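Local coordinates for shikimate dehydrogenase (Thermotoga maritima, PDB 3U62), which probably catalyses the reversible NADPH-linked reduction of 3-dehydroshikimate to shikimate, a step on the pathway to chorismate and the aromatic amino acids, at residues P110-G115 against D161-K166; R121-A126 against S169-T174; A126-Q129 against D134-V137; E143-L148 against V152-L157. One frame throughout, in Å; residues are numbered along the deposited sequence.

Interaction 1. Residues P110-G115 against D161-K166; sequences PVVVVG and DEVVKK
V112, in the middle of strand 111-114, sets its forked side chain against the last turn of helix 160-165, one methyl for each of two successive valines. CG1 lies anti to the backbone N (chi1 175°) and meets V164, with CG1 of V112 4.2 Å from CG2 of V164. The other branch, beside the backbone N, turns to V163: CG2 of V112 stands 4.3 Å from CG2 of V163 and 4.1 Å from V163 O. That carbonyl oxygen also accepts a hydrogen bond from K166 N, so the methyl of V112 rests against a backbone oxygen that already has a hydrogen-bond partner. All three valines are buried, and this is the buried half of the contact, mostly methyl against methyl.

Toward P110 the contact thins out. The pyrrolidine ring, which follows a cis peptide bond, touches the helix segment through one atom of backbone: P110 CD lies 3.6 Å from K166 O, with CG equally near. The extended side chain of K166 leads away from the proline, and its residue is exposed, so the solvent side is held by ring against carbonyl, without a hydrogen bond across the two segments.

Around this pair, W136 of strand 135-139 packs on P110, V138 lies against both V112 and V163, and L170 of strand 169-172 touches V112 and V164. V111 and V113 instead contact L127 of helix 118-129, so strand 111-114, bordered by strands 135-139 and 169-172, runs between helix 160-165 on one sheet face and helix 118-129 on the other.

Interaction 2. Residues R121-A126 against S169-T174; sequences RAVIYA and SLFNTT
The F171 ring takes V123 obliquely from the helix, near the CD2 corner, and has the ring of Y197 from the neighbouring strand stacked with it. V123 CG1 comes within 3.6 Å of F171 CD2 and stays 4.0 Å from F171 CG and 4.1 Å from F171 CE2, so the methyl is off-centre, nearest the CD2 corner. L127, one turn further along helix 118-129, reaches the far end of the same ring, and V111 also touches it.

A second methyl of V123 serves the residue two places on. With CG1 anti to the backbone N (chi1 166°), CG2 is turned beside that N and meets T173 tip to tip, V123 CG2 lying 3.7 Å from T173 CG2. The valine thus bridges the end of strand 169-172 and the loop after it with a single fork, and V98 of helix 94-101 packs on it as well.

T173 divides its side chain between two jobs. At chi1 74° the hydroxyl is lodged between the backbone N and the carbonyl carbon, while the methyl points to V123. OG1 of T173 is hydrogen-bonded to V114 O, which satisfies the buried polar atom and fixes the rotation that presents the methyl to the helix.

T173 also touches A119 and A120, at the start of the helix that follows the glycine-rich turn G115 to G118. A helix packed across the parallel sheet just behind such a turn, with its GxGxxA-like sequence, is characteristic of the Rossmann fold and its predicted NADP(+) site.

Interaction 3. Residues A126-Q129 against D134-V137; sequences ALLQ and DIWV
L127 and L128, in the last turn of helix 118-129, pack on I135 at the start of strand 135-139, an apolar helix-on-sheet contact across the short turn that joins the two elements. One atom of the strand does the touching, the terminal methyl of I135. Its CD1 lies 4.0 Å from L127 CB and 3.9 Å from L128 CD2, touching the side chains of two successive helix residues. The isoleucine gets there by holding CG1 beside the backbone N and running on extended (chi2 162°), which carries CD1 well out from the sheet. L128 sets out across the line to the strand, but its end bends closer and meets the isoleucine at a slant. The rest of L127 continues past I135 to V111 and V113 of the adjoining strand.

I135 also packs on V113 and V152, whereas W136, next in the strand, faces the other side of the sheet. Its NE1 makes a weak hydrogen bond to D134 OD1, bent to 122° at the hydrogen.

Strand 111-114, helix 118-129 and strand 135-139 follow one another with the two strands parallel and side by side. The contact packs the end of the helix on the second strand of this unit, a beta-alpha-beta crossover as in Rossmann-type domains.

Interaction 4. Residues E143-L148 against V152-L157; sequences ERAKAL and VKIFSL. With SO4 (sulfate ion), chain E; SO4 (sulfate ion), chain D.
Strand 135-139, helix 142-146 and strand 153-156 make up a beta-alpha-beta unit of the nucleotide-binding domain, and here A145 and L148 lay the helix and the residues after it on I154 of the outermost strand. I154 has its two branches put to different use. CG2, anti to the backbone N, meets A145, with I154 CG2 4.1 Å from A145 CB. The longer arm ends in CD1, which lies 3.9 Å from L148 CD1 and as far from A145 O. That oxygen is also the acceptor for L148 N, so the methyl abuts the turn that swings L148 toward the strand. L148 is buried, touching A116, R121 and I124, whereas I154 remains exposed, so the contact runs from a buried leucine to the solvent-exposed border of the sheet.

On another side of the helix R144 reaches out as an extended chain to two sulfate ions, probably taken up from the crystallisation liquor. Its NH1 serves both: it donates to O2 of sulfate D at 2.8 Å, near the guanidinium plane at its edge, and makes weak bonds to O4 and O1 of sulfate E, the latter 3.1 Å long. The sulfur of sulfate E lies in that plane. A116 N, R140 N, N139 ND2 and T141 OG1 also bond sulfate E, while S175 OG and R140 NH2 hold the other.

R144 belongs to the predicted NADP(+)-binding residues 139-144. Such a cluster after the second strand of a Rossmann fold is consistent with a pocket for the 2'-phosphate on the adenosine ribose of NADP(+), whose place a sulfate may mimic.

Following the chain from the N terminus, strand 111-114 opens interaction 1, and helix 118-129 then opens interactions 2 and 3, which share A126. Interaction 3 closes first, at strand 135-139, over a short turn. Interaction 4 comes next in series, from 143-148 to 152-157, again a local closure. Both are nested inside the long loop that interaction 1 closes at helix 160-165. Interaction 2 closes last, at strand 169-172, and so crosses interaction 1. Together they tie four adjacent strands of the one parallel sheet to helices on both faces: 118-129 and 142-146 against one, 160-165 against the other.

Interaction 1. Residues P110-G115 against D161-K166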
loop_
_atom_site.group_PDB
_atom_site.type_symbol
_atom_site.label_atom_id
_atom_site.label_comp_id
_atom_site.label_asym_id
_atom_site.label_seq_id
_atom_site.Cartn_x
_atom_site.Cartn_y
_atom_site.Cartn_z
ATOM N N PRO A 110 7.193 -20.374 0.493
ATOM C CA PRO A 110 6.580 -19.450 1.460
ATOM C C PRO A 110 6.784 -17.978 1.117
ATOM O O PRO A 110 7.747 -17.620 0.435
ATOM C CB PRO A 110 7.308 -19.780 2.767
ATOM C CG PRO A 110 7.832 -21.160 2.569
ATOM C CD PRO A 110 8.225 -21.205 1.136
ATOM N N VAL A 111 5.870 -17.144 1.605
ATOM C CA VAL A 111 5.922 -15.704 1.387
ATOM C C VAL A 111 6.175 -14.992 2.713
ATOM O O VAL A 111 5.461 -15.220 3.693
ATOM C CB VAL A 111 4.606 -15.180 0.760
ATOM C CG1 VAL A 111 4.685 -13.682 0.513
ATOM C CG2 VAL A 111 4.299 -15.913 -0.540
ATOM N N VAL A 112 7.194 -14.137 2.737
ATOM C CA VAL A 112 7.479 -13.303 3.903
ATOM C C VAL A 112 6.917 -11.898 3.673
ATOM O O VAL A 112 7.160 -11.282 2.631
ATOM C CB VAL A 112 9.002 -13.229 4.213
ATOM C CG1 VAL A 112 9.286 -12.253 5.350
ATOM C CG2 VAL A 112 9.536 -14.605 4.574
ATOM N N VAL A 113 6.157 -11.415 4.650
ATOM C CA VAL A 113 5.618 -10.059 4.634
ATOM C C VAL A 113 6.245 -9.281 5.789
ATOM O O VAL A 113 6.076 -9.646 6.954
ATOM C CB VAL A 113 4.071 -10.059 4.761
ATOM C CG1 VAL A 113 3.528 -8.634 4.811
ATOM C CG2 VAL A 113 3.433 -10.829 3.610
ATOM N N VAL A 114 6.981 -8.220 5.462
ATOM C CA VAL A 114 7.624 -7.385 6.478
ATOM C C VAL A 114 6.686 -6.250 6.876
ATOM O O VAL A 114 6.274 -5.448 6.034
ATOM C CB VAL A 114 8.985 -6.814 6.003
ATOM C CG1 VAL A 114 9.706 -6.111 7.150
ATOM C CG2 VAL A 114 9.861 -7.916 5.432
ATOM N N GLY A 115 6.356 -6.197 8.163
ATOM C CA GLY A 115 5.409 -5.220 8.689
ATOM C C GLY A 115 4.073 -5.848 9.038
ATOM O O GLY A 115 3.749 -6.942 8.567
ATOM N N ASP A 161 16.304 -12.422 8.646
ATOM C CA ASP A 161 17.361 -13.038 7.854
ATOM C C ASP A 161 17.190 -14.557 7.726
ATOM O O ASP A 161 17.304 -15.105 6.626
ATOM C CB ASP A 161 18.727 -12.685 8.448
ATOM C CG ASP A 161 19.880 -13.067 7.542
ATOM O OD1 ASP A 161 20.975 -13.350 8.070
ATOM O OD2 ASP A 161 19.700 -13.087 6.301
ATOM N N GLU A 162 16.909 -15.221 8.847
ATOM C CA GLU A 162 16.705 -16.673 8.866
ATOM C C GLU A 162 15.448 -17.097 8.118
ATOM O O GLU A 162 15.463 -18.100 7.397
ATOM C CB GLU A 162 16.600 -17.195 10.298
ATOM C CG GLU A 162 17.854 -17.081 11.132
ATOM C CD GLU A 162 17.529 -17.103 12.620
ATOM O OE1 GLU A 162 16.851 -18.054 13.095
ATOM O OE2 GLU A 162 17.956 -16.166 13.326
ATOM N N VAL A 163 14.358 -16.349 8.302
ATOM C CA VAL A 163 13.075 -16.737 7.711
ATOM C C VAL A 163 13.036 -16.529 6.193
ATOM O O VAL A 163 12.426 -17.326 5.474
ATOM C CB VAL A 163 11.841 -16.070 8.401
ATOM C CG1 VAL A 163 11.763 -16.464 9.876
ATOM C CG2 VAL A 163 11.857 -14.558 8.239
ATOM N N VAL A 164 13.693 -15.472 5.714
ATOM C CA VAL A 164 13.763 -15.190 4.276
ATOM C C VAL A 164 14.547 -16.284 3.540
ATOM O O VAL A 164 14.212 -16.640 2.406
ATOM C CB VAL A 164 14.348 -13.777 3.984
ATOM C CG1 VAL A 164 14.659 -13.595 2.500
ATOM C CG2 VAL A 164 13.381 -12.699 4.443
ATOM N N LYS A 165 15.569 -16.826 4.201
ATOM C CA LYS A 165 16.359 -17.934 3.662
ATOM C C LYS A 165 15.488 -19.144 3.292
ATOM O O LYS A 165 15.791 -19.866 2.340
ATOM C CB LYS A 165 17.451 -18.336 4.663
ATOM C CG LYS A 165 18.368 -19.480 4.225
ATOM C CD LYS A 165 19.265 -19.089 3.056
ATOM C CE LYS A 165 20.115 -20.264 2.606
ATOM N NZ LYS A 165 20.962 -19.924 1.429
ATOM N N LYS A 166 14.401 -19.344 4.040
ATOM C CA LYS A 166 13.491 -20.477 3.835
ATOM C C LYS A 166 12.283 -20.135 2.954
ATOM O O LYS A 166 11.392 -20.968 2.756
ATOM C CB LYS A 166 13.015 -21.023 5.188
ATOM C CG LYS A 166 14.113 -21.656 6.036
ATOM C CD LYS A 166 13.560 -22.285 7.315
ATOM C CE LYS A 166 14.701 -23.025 8.054
ATOM N NZ LYS A 166 14.211 -23.719 9.279
#

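Interaction 2. Residues R121-A126 against S169-T174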
loop_
_atom_site.group_PDB
_atom_site.type_symbol
_atom_site.label_atom_id
_atom_site.label_comp_id
_atom_site.label_asym_id
_atom_site.label_seq_id
_atom_site.Cartn_x
_atom_site.Cartn_y
_atom_site.Cartn_z
ATOM N N ARG A 121 -1.534 -5.700 6.058
ATOM C CA ARG A 121 -2.821 -6.386 6.111
ATOM C C ARG A 121 -3.512 -6.409 4.744
ATOM O O ARG A 121 -4.210 -7.375 4.416
ATOM C CB ARG A 121 -3.720 -5.789 7.200
ATOM C CG ARG A 121 -3.146 -5.939 8.613
ATOM C CD ARG A 121 -4.155 -5.614 9.707
ATOM N NE ARG A 121 -4.572 -4.211 9.696
ATOM C CZ ARG A 121 -3.975 -3.233 10.375
ATOM N NH1 ARG A 121 -2.914 -3.485 11.135
ATOM N NH2 ARG A 121 -4.441 -1.994 10.290
ATOM N N ALA A 122 -3.307 -5.355 3.953
ATOM C CA ALA A 122 -3.789 -5.318 2.571
ATOM C C ALA A 122 -3.056 -6.340 1.701
ATOM O O ALA A 122 -3.679 -7.036 0.896
ATOM C CB ALA A 122 -3.644 -3.919 1.994
ATOM N N VAL A 123 -1.738 -6.424 1.872
ATOM C CA VAL A 123 -0.915 -7.389 1.143
ATOM C C VAL A 123 -1.313 -8.825 1.499
ATOM O O VAL A 123 -1.487 -9.657 0.606
ATOM C CB VAL A 123 0.603 -7.145 1.382
ATOM C CG1 VAL A 123 1.440 -8.334 0.923
ATOM C CG2 VAL A 123 1.051 -5.876 0.669
ATOM N N ILE A 124 -1.474 -9.101 2.794
ATOM C CA ILE A 124 -1.892 -10.426 3.260
ATOM C C ILE A 124 -3.253 -10.814 2.673
ATOM O O ILE A 124 -3.419 -11.931 2.176
ATOM C CB ILE A 124 -1.916 -10.524 4.810
ATOM C CG1 ILE A 124 -0.510 -10.314 5.382
ATOM C CG2 ILE A 124 -2.467 -11.883 5.260
ATOM C CD1 ILE A 124 -0.495 -9.841 6.832
ATOM N N TYR A 125 -4.209 -9.886 2.722
ATOM C CA TYR A 125 -5.534 -10.103 2.142
ATOM C C TYR A 125 -5.428 -10.439 0.656
ATOM O O TYR A 125 -6.069 -11.380 0.184
ATOM C CB TYR A 125 -6.428 -8.877 2.351
ATOM C CG TYR A 125 -7.867 -9.070 1.917
ATOM C CD1 TYR A 125 -8.823 -9.562 2.805
ATOM C CD2 TYR A 125 -8.274 -8.752 0.620
ATOM C CE1 TYR A 125 -10.147 -9.738 2.411
ATOM C CE2 TYR A 125 -9.592 -8.926 0.215
ATOM C CZ TYR A 125 -10.524 -9.418 1.114
ATOM O OH TYR A 125 -11.829 -9.591 0.719
ATOM N N ALA A 126 -4.612 -9.672 -0.064
ATOM C CA ALA A 126 -4.385 -9.894 -1.490
ATOM C C ALA A 126 -3.799 -11.280 -1.762
ATOM O O ALA A 126 -4.268 -11.990 -2.657
ATOM C CB ALA A 126 -3.480 -8.812 -2.054
ATOM N N SER A 169 9.272 -15.752 -1.710
ATOM C CA SER A 169 8.844 -14.381 -1.997
ATOM C C SER A 169 8.971 -13.488 -0.769
ATOM O O SER A 169 8.730 -13.929 0.358
ATOM C CB SER A 169 7.403 -14.353 -2.511
ATOM O OG SER A 169 7.272 -15.104 -3.708
ATOM N N LEU A 170 9.349 -12.232 -1.000
ATOM C CA LEU A 170 9.490 -11.245 0.066
ATOM C C LEU A 170 8.756 -9.950 -0.280
ATOM O O LEU A 170 8.946 -9.387 -1.361
ATOM C CB LEU A 170 10.971 -10.955 0.339
ATOM C CG LEU A 170 11.338 -9.848 1.336
ATOM C CD1 LEU A 170 10.937 -10.223 2.756
ATOM C CD2 LEU A 170 12.820 -9.537 1.270
ATOM N N PHE A 171 7.920 -9.493 0.650
ATOM C CA PHE A 171 7.208 -8.225 0.531
ATOM C C PHE A 171 7.638 -7.293 1.658
ATOM O O PHE A 171 7.487 -7.638 2.836
ATOM C CB PHE A 171 5.690 -8.438 0.640
ATOM C CG PHE A 171 5.058 -9.076 -0.570
ATOM C CD1 PHE A 171 5.241 -10.429 -0.840
ATOM C CD2 PHE A 171 4.242 -8.331 -1.416
ATOM C CE1 PHE A 171 4.646 -11.025 -1.951
ATOM C CE2 PHE A 171 3.642 -8.920 -2.531
ATOM C CZ PHE A 171 3.846 -10.269 -2.797
ATOM N N ASN A 172 8.176 -6.125 1.315
ATOM C CA ASN A 172 8.310 -5.060 2.303
ATOM C C ASN A 172 7.081 -4.170 2.260
ATOM O O ASN A 172 6.738 -3.629 1.205
ATOM C CB ASN A 172 9.562 -4.207 2.094
ATOM C CG ASN A 172 9.583 -2.982 3.005
ATOM O OD1 ASN A 172 9.642 -1.842 2.541
ATOM N ND2 ASN A 172 9.507 -3.214 4.314
ATOM N N THR A 173 6.422 -4.017 3.405
ATOM C CA THR A 173 5.235 -3.164 3.501
ATOM C C THR A 173 5.446 -1.999 4.473
ATOM O O THR A 173 4.536 -1.194 4.700
ATOM C CB THR A 173 3.968 -3.959 3.903
ATOM O OG1 THR A 173 4.031 -4.299 5.294
ATOM C CG2 THR A 173 3.828 -5.232 3.070
ATOM N N THR A 174 6.649 -1.915 5.038
ATOM C CA THR A 174 7.000 -0.863 5.992
ATOM C C THR A 174 7.549 0.368 5.278
ATOM O O THR A 174 7.716 0.371 4.054
ATOM C CB THR A 174 8.065 -1.341 7.012
ATOM O OG1 THR A 174 9.330 -1.496 6.352
ATOM C CG2 THR A 174 7.665 -2.661 7.656
#

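Interaction 3. Residues A126-Q129 against D134-V137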
loop_
_atom_site.group_PDB
_atom_site.type_symbol
_atom_site.label_atom_id
_atom_site.label_comp_id
_atom_site.label_asym_id
_atom_site.label_seq_id
_atom_site.Cartn_x
_atom_site.Cartn_y
_atom_site.Cartn_z
ATOM N N ALA A 126 -4.612 -9.672 -0.064
ATOM C CA ALA A 126 -4.385 -9.894 -1.490
ATOM C C ALA A 126 -3.799 -11.280 -1.762
ATOM O O ALA A 126 -4.268 -11.990 -2.657
ATOM C CB ALA A 126 -3.480 -8.812 -2.054
ATOM N N LEU A 127 -2.784 -11.657 -0.985
ATOM C CA LEU A 127 -2.135 -12.962 -1.122
ATOM C C LEU A 127 -3.111 -14.111 -0.882
ATOM O O LEU A 127 -3.118 -15.089 -1.633
ATOM C CB LEU A 127 -0.938 -13.079 -0.173
ATOM C CG LEU A 127 0.293 -12.210 -0.450
ATOM C CD1 LEU A 127 1.195 -12.160 0.775
ATOM C CD2 LEU A 127 1.067 -12.687 -1.675
ATOM N N LEU A 128 -3.936 -13.981 0.155
ATOM C CA LEU A 128 -4.947 -14.987 0.464
ATOM C C LEU A 128 -6.001 -15.101 -0.637
ATOM O O LEU A 128 -6.493 -16.202 -0.915
ATOM C CB LEU A 128 -5.605 -14.705 1.817
ATOM C CG LEU A 128 -4.740 -14.928 3.063
ATOM C CD1 LEU A 128 -5.401 -14.316 4.283
ATOM C CD2 LEU A 128 -4.450 -16.410 3.300
ATOM N N GLN A 129 -6.341 -13.970 -1.257
ATOM C CA GLN A 129 -7.262 -13.953 -2.393
ATOM C C GLN A 129 -6.654 -14.620 -3.624
ATOM O O GLN A 129 -7.374 -15.111 -4.494
ATOM C CB GLN A 129 -7.705 -12.523 -2.721
ATOM C CG GLN A 129 -8.642 -11.913 -1.686
ATOM C CD GLN A 129 -9.893 -12.746 -1.468
ATOM O OE1 GLN A 129 -10.849 -12.667 -2.238
ATOM N NE2 GLN A 129 -9.889 -13.558 -0.409
ATOM N N ASP A 134 1.071 -20.217 2.650
ATOM C CA ASP A 134 2.167 -20.140 3.608
ATOM C C ASP A 134 2.708 -18.715 3.697
ATOM O O ASP A 134 3.585 -18.320 2.922
ATOM C CB ASP A 134 3.273 -21.123 3.210
ATOM C CG ASP A 134 4.066 -21.640 4.400
ATOM O OD1 ASP A 134 3.811 -21.203 5.544
ATOM O OD2 ASP A 134 4.953 -22.492 4.187
ATOM N N ILE A 135 2.168 -17.949 4.642
ATOM C CA ILE A 135 2.536 -16.545 4.811
ATOM C C ILE A 135 3.169 -16.315 6.180
ATOM O O ILE A 135 2.580 -16.640 7.215
ATOM C CB ILE A 135 1.321 -15.596 4.609
ATOM C CG1 ILE A 135 0.673 -15.833 3.241
ATOM C CG2 ILE A 135 1.749 -14.129 4.749
ATOM C CD1 ILE A 135 -0.746 -15.302 3.109
ATOM N N TRP A 136 4.378 -15.759 6.167
ATOM C CA TRP A 136 5.122 -15.465 7.384
ATOM C C TRP A 136 5.293 -13.963 7.537
ATOM O O TRP A 136 5.951 -13.314 6.721
ATOM C CB TRP A 136 6.499 -16.137 7.359
ATOM C CG TRP A 136 6.482 -17.624 7.131
ATOM C CD1 TRP A 136 5.450 -18.488 7.385
ATOM C CD2 TRP A 136 7.562 -18.427 6.637
ATOM N NE1 TRP A 136 5.815 -19.771 7.059
ATOM C CE2 TRP A 136 7.105 -19.765 6.601
ATOM C CE3 TRP A 136 8.869 -18.146 6.213
ATOM C CZ2 TRP A 136 7.911 -20.820 6.161
ATOM C CZ3 TRP A 136 9.669 -19.196 5.774
ATOM C CH2 TRP A 136 9.186 -20.517 5.754
ATOM N N VAL A 137 4.688 -13.414 8.583
ATOM C CA VAL A 137 4.803 -11.994 8.881
ATOM C C VAL A 137 5.999 -11.760 9.798
ATOM O O VAL A 137 6.168 -12.450 10.804
ATOM C CB VAL A 137 3.506 -11.439 9.523
ATOM C CG1 VAL A 137 3.688 -9.994 9.978
ATOM C CG2 VAL A 137 2.343 -11.542 8.549
#

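Interaction 4. Residues E143-L148 against V152-L157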
loop_
_atom_site.group_PDB
_atom_site.type_symbol
_atom_site.label_atom_id
_atom_site.label_comp_id
_atom_site.label_asym_id
_atom_site.label_seq_id
_atom_site.Cartn_x
_atom_site.Cartn_y
_atom_site.Cartn_z
ATOM N N GLU A 143 1.920 -4.369 19.412
ATOM C CA GLU A 143 0.561 -3.905 19.161
ATOM C C GLU A 143 0.044 -4.351 17.786
ATOM O O GLU A 143 -1.054 -4.902 17.686
ATOM C CB GLU A 143 0.505 -2.381 19.329
ATOM C CG GLU A 143 -0.822 -1.730 18.994
ATOM C CD GLU A 143 -0.899 -1.290 17.547
ATOM O OE1 GLU A 143 -1.699 -1.876 16.789
ATOM O OE2 GLU A 143 -0.153 -0.360 17.167
ATOM N N ARG A 144 0.843 -4.129 16.744
ATOM C CA ARG A 144 0.436 -4.461 15.375
ATOM C C ARG A 144 0.348 -5.963 15.125
ATOM O O ARG A 144 -0.490 -6.414 14.331
ATOM C CB ARG A 144 1.362 -3.802 14.354
ATOM C CG ARG A 144 1.114 -2.315 14.200
ATOM C CD ARG A 144 2.072 -1.677 13.223
ATOM N NE ARG A 144 1.730 -0.272 13.015
ATOM C CZ ARG A 144 2.439 0.583 12.284
ATOM N NH1 ARG A 144 3.552 0.192 11.676
ATOM N NH2 ARG A 144 2.034 1.840 12.163
ATOM N N ALA A 145 1.211 -6.730 15.790
ATOM C CA ALA A 145 1.152 -8.187 15.725
ATOM C C ALA A 145 -0.152 -8.704 16.332
ATOM O O ALA A 145 -0.716 -9.694 15.853
ATOM C CB ALA A 145 2.353 -8.804 16.430
ATOM N N LYS A 146 -0.625 -8.028 17.378
ATOM C CA LYS A 146 -1.861 -8.419 18.057
ATOM C C LYS A 146 -3.125 -8.005 17.294
ATOM O O LYS A 146 -4.216 -8.510 17.568
ATOM C CB LYS A 146 -1.878 -7.907 19.501
ATOM C CG LYS A 146 -0.927 -8.675 20.412
ATOM C CD LYS A 146 -0.929 -8.152 21.837
ATOM C CE LYS A 146 -0.035 -9.016 22.722
ATOM N NZ LYS A 146 0.059 -8.483 24.117
ATOM N N ALA A 147 -2.966 -7.095 16.333
ATOM C CA ALA A 147 -4.062 -6.692 15.456
ATOM C C ALA A 147 -4.232 -7.654 14.276
ATOM O O ALA A 147 -5.209 -7.558 13.528
ATOM C CB ALA A 147 -3.848 -5.265 14.963
ATOM N N LEU A 148 -3.285 -8.578 14.118
ATOM C CA LEU A 148 -3.326 -9.550 13.025
ATOM C C LEU A 148 -4.213 -10.737 13.371
ATOM O O LEU A 148 -3.942 -11.469 14.331
ATOM C CB LEU A 148 -1.918 -10.048 12.683
ATOM C CG LEU A 148 -0.937 -9.092 11.998
ATOM C CD1 LEU A 148 0.451 -9.731 11.965
ATOM C CD2 LEU A 148 -1.394 -8.732 10.587
ATOM N N VAL A 152 -1.606 -16.494 9.558
ATOM C CA VAL A 152 -0.193 -16.294 9.262
ATOM C C VAL A 152 0.661 -16.742 10.446
ATOM O O VAL A 152 0.154 -16.901 11.559
ATOM C CB VAL A 152 0.118 -14.802 8.935
ATOM C CG1 VAL A 152 -0.619 -14.351 7.677
ATOM C CG2 VAL A 152 -0.225 -13.890 10.119
ATOM N N LYS A 153 1.951 -16.956 10.202
ATOM C CA LYS A 153 2.912 -17.111 11.287
ATOM C C LYS A 153 3.577 -15.760 11.517
ATOM O O LYS A 153 3.765 -14.990 10.571
ATOM C CB LYS A 153 3.948 -18.187 10.958
ATOM C CG LYS A 153 3.362 -19.591 10.890
ATOM C CD LYS A 153 4.434 -20.642 10.689
ATOM C CE LYS A 153 3.828 -22.040 10.663
ATOM N NZ LYS A 153 4.868 -23.102 10.563
ATOM N N ILE A 154 3.917 -15.467 12.769
ATOM C CA ILE A 154 4.456 -14.153 13.122
ATOM C C ILE A 154 5.832 -14.268 13.780
ATOM O O ILE A 154 6.026 -15.043 14.719
ATOM C CB ILE A 154 3.468 -13.346 14.014
ATOM C CG1 ILE A 154 2.104 -13.214 13.320
ATOM C CG2 ILE A 154 4.028 -11.949 14.320
ATOM C CD1 ILE A 154 0.953 -12.846 14.244
ATOM N N PHE A 155 6.778 -13.485 13.261
ATOM C CA PHE A 155 8.162 -13.482 13.725
ATOM C C PHE A 155 8.621 -12.052 14.001
ATOM O O PHE A 155 8.039 -11.097 13.480
ATOM C CB PHE A 155 9.076 -14.121 12.672
ATOM C CG PHE A 155 8.678 -15.518 12.286
ATOM C CD1 PHE A 155 7.912 -15.748 11.147
ATOM C CD2 PHE A 155 9.069 -16.606 13.061
ATOM C CE1 PHE A 155 7.539 -17.040 10.786
ATOM C CE2 PHE A 155 8.702 -17.902 12.710
ATOM C CZ PHE A 155 7.936 -18.120 11.568
ATOM N N SER A 156 9.658 -11.907 14.821
ATOM C CA SER A 156 10.251 -10.598 15.093
ATOM C C SER A 156 11.325 -10.267 14.055
ATOM O O SER A 156 11.815 -11.159 13.358
ATOM C CB SER A 156 10.812 -10.542 16.515
ATOM O OG SER A 156 11.594 -11.691 16.805
ATOM N N LEU A 157 11.691 -8.989 13.962
ATOM C CA LEU A 157 12.594 -8.509 12.908
ATOM C C LEU A 157 14.004 -9.106 12.968
ATOM O O LEU A 157 14.689 -9.180 11.939
ATOM C CB LEU A 157 12.656 -6.975 12.898
ATOM C CG LEU A 157 13.147 -6.287 11.619
ATOM C CD1 LEU A 157 12.116 -6.360 10.497
ATOM C CD2 LEU A 157 13.534 -4.841 11.897
HETATM S S SO4 E . 5.475 -3.008 12.267
HETATM O O1 SO4 E . 5.828 -1.654 12.684
HETATM O O2 SO4 E . 4.941 -3.747 13.411
HETATM O O3 SO4 E . 6.666 -3.690 11.769
HETATM O O4 SO4 E . 4.472 -2.947 11.206
HETATM S S SO4 D . 5.376 2.284 8.622
HETATM O O1 SO4 D . 5.447 3.554 9.341
HETATM O O2 SO4 D . 4.380 1.414 9.249
HETATM O O3 SO4 D . 6.681 1.629 8.657
HETATM O O4 SO4 D . 4.990 2.529 7.235
#